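Side-chain contact in small TOPRIM domain protein (Geobacillus stearothermophilus, PDB 2FCJ), which is of unknown biochemical function but carries a Toprim domain, the fold that topoisomerases and primases use in handling nucleic acids: residues H96-L101 and F106-E111. Numbering follows the deposited sequence.
Sequences HLAQVL and FDVRIE
L101 O accepts a hydrogen bond from F106 N, 3.0 Å long and nearly straight at 163°, and with it helix 94-103, which packs beside the parallel sheet of this Toprim fold, ties down the chain that follows it. The N-H does not use a carbonyl lone pair: the nitrogen stands above the carbonyl plane, 35° out of it. The same oxygen lies in the plane of the F106 ring, at its edge, 3.4 Å from F106 CD2. The first torsion of F106 (-72°) sets CG beside its own backbone N, which keeps the ring rim close to the oxygen that the N-H holds. This hydrogen bond is the only one between the two segments; the remaining contacts are van der Waals, mostly between apolar carbons. L101 CB sits 4.0 Å from F106 CB, and the two side chains run at a slant to one another before both reach I8 of strand 6-10. Buried against the sheet, the F106 ring also meets Y54 edge-to-face and makes a cation-pi contact with K6. Two residues on, the chain runs past helix 13-22, where R109 pairs through its backbone with V22, and V108 turns its methyl groups back to helix 94-103. V108 CG2 approaches A98 CB loosely, at 4.4 Å. The other branch fits closer: V108 CG1 touches L101 CB at 4.0 Å and, one turn earlier in the helix, A98 O at 3.7 Å.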
loop_
_atom_site.group_PDB
_atom_site.type_symbol
_atom_site.label_atom_id
_atom_site.label_comp_id
_atom_site.label_asym_id
_atom_site.label_seq_id
_atom_site.Cartn_x
_atom_site.Cartn_y
_atom_site.Cartn_z
ATOM N N HIS A 96 -6.070 7.303 -10.970
ATOM C CA HIS A 96 -6.958 6.560 -10.076
ATOM C C HIS A 96 -6.185 6.202 -8.809
ATOM O O HIS A 96 -6.675 6.398 -7.702
ATOM C CB HIS A 96 -7.550 5.294 -10.739
ATOM C CG HIS A 96 -8.316 4.424 -9.790
ATOM N ND1 HIS A 96 -9.518 4.805 -9.227
ATOM C CD2 HIS A 96 -8.077 3.173 -9.340
ATOM C CE1 HIS A 96 -9.975 3.828 -8.458
ATOM N NE2 HIS A 96 -9.113 2.830 -8.501
ATOM N N LEU A 97 -4.968 5.696 -8.963
ATOM C CA LEU A 97 -4.125 5.392 -7.813
ATOM C C LEU A 97 -3.918 6.651 -6.986
ATOM O O LEU A 97 -4.031 6.637 -5.751
ATOM C CB LEU A 97 -2.794 4.879 -8.322
ATOM C CG LEU A 97 -1.774 4.500 -7.261
ATOM C CD1 LEU A 97 -2.350 3.485 -6.281
ATOM C CD2 LEU A 97 -0.488 3.978 -7.903
ATOM N N ALA A 98 -3.640 7.763 -7.656
ATOM C CA ALA A 98 -3.474 9.028 -6.959
ATOM C C ALA A 98 -4.725 9.393 -6.157
ATOM O O ALA A 98 -4.618 9.837 -5.014
ATOM C CB ALA A 98 -3.119 10.133 -7.941
ATOM N N GLN A 99 -5.909 9.198 -6.739
ATOM C CA GLN A 99 -7.146 9.510 -6.030
ATOM C C GLN A 99 -7.406 8.571 -4.849
ATOM O O GLN A 99 -7.914 9.016 -3.812
ATOM C CB GLN A 99 -8.325 9.519 -6.999
ATOM C CG GLN A 99 -8.266 10.694 -7.977
ATOM C CD GLN A 99 -9.563 10.927 -8.704
ATOM O OE1 GLN A 99 -10.527 10.169 -8.542
ATOM N NE2 GLN A 99 -9.578 11.926 -9.582
ATOM N N VAL A 100 -7.076 7.289 -4.996
ATOM C CA VAL A 100 -7.203 6.357 -3.876
ATOM C C VAL A 100 -6.350 6.829 -2.708
ATOM O O VAL A 100 -6.804 6.865 -1.564
ATOM C CB VAL A 100 -6.833 4.932 -4.305
ATOM C CG1 VAL A 100 -6.723 4.010 -3.099
ATOM C CG2 VAL A 100 -7.875 4.401 -5.277
ATOM N N LEU A 101 -5.122 7.234 -3.010
ATOM C CA LEU A 101 -4.209 7.694 -1.972
ATOM C C LEU A 101 -4.633 9.034 -1.389
ATOM O O LEU A 101 -4.539 9.250 -0.177
ATOM C CB LEU A 101 -2.788 7.756 -2.523
ATOM C CG LEU A 101 -2.233 6.389 -2.912
ATOM C CD1 LEU A 101 -0.822 6.507 -3.468
ATOM C CD2 LEU A 101 -2.303 5.380 -1.759
ATOM N N PHE A 106 -3.047 10.997 1.759
ATOM C CA PHE A 106 -1.693 11.169 1.292
ATOM C C PHE A 106 -1.582 12.412 0.406
ATOM O O PHE A 106 -2.450 12.661 -0.473
ATOM C CB PHE A 106 -1.264 9.945 0.490
ATOM C CG PHE A 106 -1.037 8.716 1.330
ATOM C CD1 PHE A 106 0.207 8.474 1.877
ATOM C CD2 PHE A 106 -2.063 7.820 1.595
ATOM C CE1 PHE A 106 0.443 7.337 2.641
ATOM C CE2 PHE A 106 -1.826 6.711 2.393
ATOM C CZ PHE A 106 -0.576 6.480 2.910
ATOM N N ASP A 107 -0.443 13.098 0.512
ATOM C CA ASP A 107 -0.040 14.109 -0.467
ATOM C C ASP A 107 0.366 13.428 -1.753
ATOM O O ASP A 107 1.315 12.646 -1.771
ATOM C CB ASP A 107 1.184 14.877 0.034
ATOM C CG ASP A 107 0.877 15.785 1.196
ATOM O OD1 ASP A 107 -0.292 15.856 1.614
ATOM O OD2 ASP A 107 1.814 16.465 1.669
ATOM N N VAL A 108 -0.306 13.777 -2.850
ATOM C CA VAL A 108 0.063 13.260 -4.158
ATOM C C VAL A 108 0.470 14.409 -5.077
ATOM O O VAL A 108 0.048 15.549 -4.881
ATOM C CB VAL A 108 -1.090 12.448 -4.782
ATOM C CG1 VAL A 108 -1.538 11.375 -3.798
ATOM C CG2 VAL A 108 -2.270 13.352 -5.120
ATOM N N ARG A 109 1.311 14.106 -6.049
ATOM C CA ARG A 109 1.694 15.074 -7.087
ATOM C C ARG A 109 0.497 15.473 -7.966
ATOM O O ARG A 109 -0.249 14.616 -8.438
ATOM C CB ARG A 109 2.811 14.489 -7.954
ATOM C CG ARG A 109 4.090 14.164 -7.188
ATOM C CD ARG A 109 5.134 13.544 -8.103
ATOM N NE ARG A 109 5.541 14.447 -9.178
ATOM C CZ ARG A 109 6.415 15.441 -9.037
ATOM N NH1 ARG A 109 6.968 15.687 -7.855
ATOM N NH2 ARG A 109 6.731 16.198 -10.082
ATOM N N ILE A 110 0.308 16.776 -8.178
ATOM C CA ILE A 110 -0.731 17.241 -9.097
ATOM C C ILE A 110 -0.590 16.627 -10.479
ATOM O O ILE A 110 -1.586 16.282 -11.117
ATOM C CB ILE A 110 -0.754 18.774 -9.235
ATOM C CG1 ILE A 110 -1.292 19.416 -7.962
ATOM C CG2 ILE A 110 -1.615 19.188 -10.418
ATOM C CD1 ILE A 110 -0.454 20.590 -7.502
ATOM N N GLU A 111 0.644 16.472 -10.940
ATOM C CA GLU A 111 0.907 15.856 -12.227
ATOM C C GLU A 111 0.362 14.427 -12.315
ATOM O O GLU A 111 0.082 13.914 -13.400
ATOM C CB GLU A 111 2.413 15.882 -12.492
ATOM C CG GLU A 111 3.014 17.295 -12.512
ATOM C CD GLU A 111 3.264 17.899 -11.123
ATOM O OE1 GLU A 111 3.073 17.218 -10.088
ATOM O OE2 GLU A 111 3.683 19.077 -11.069
#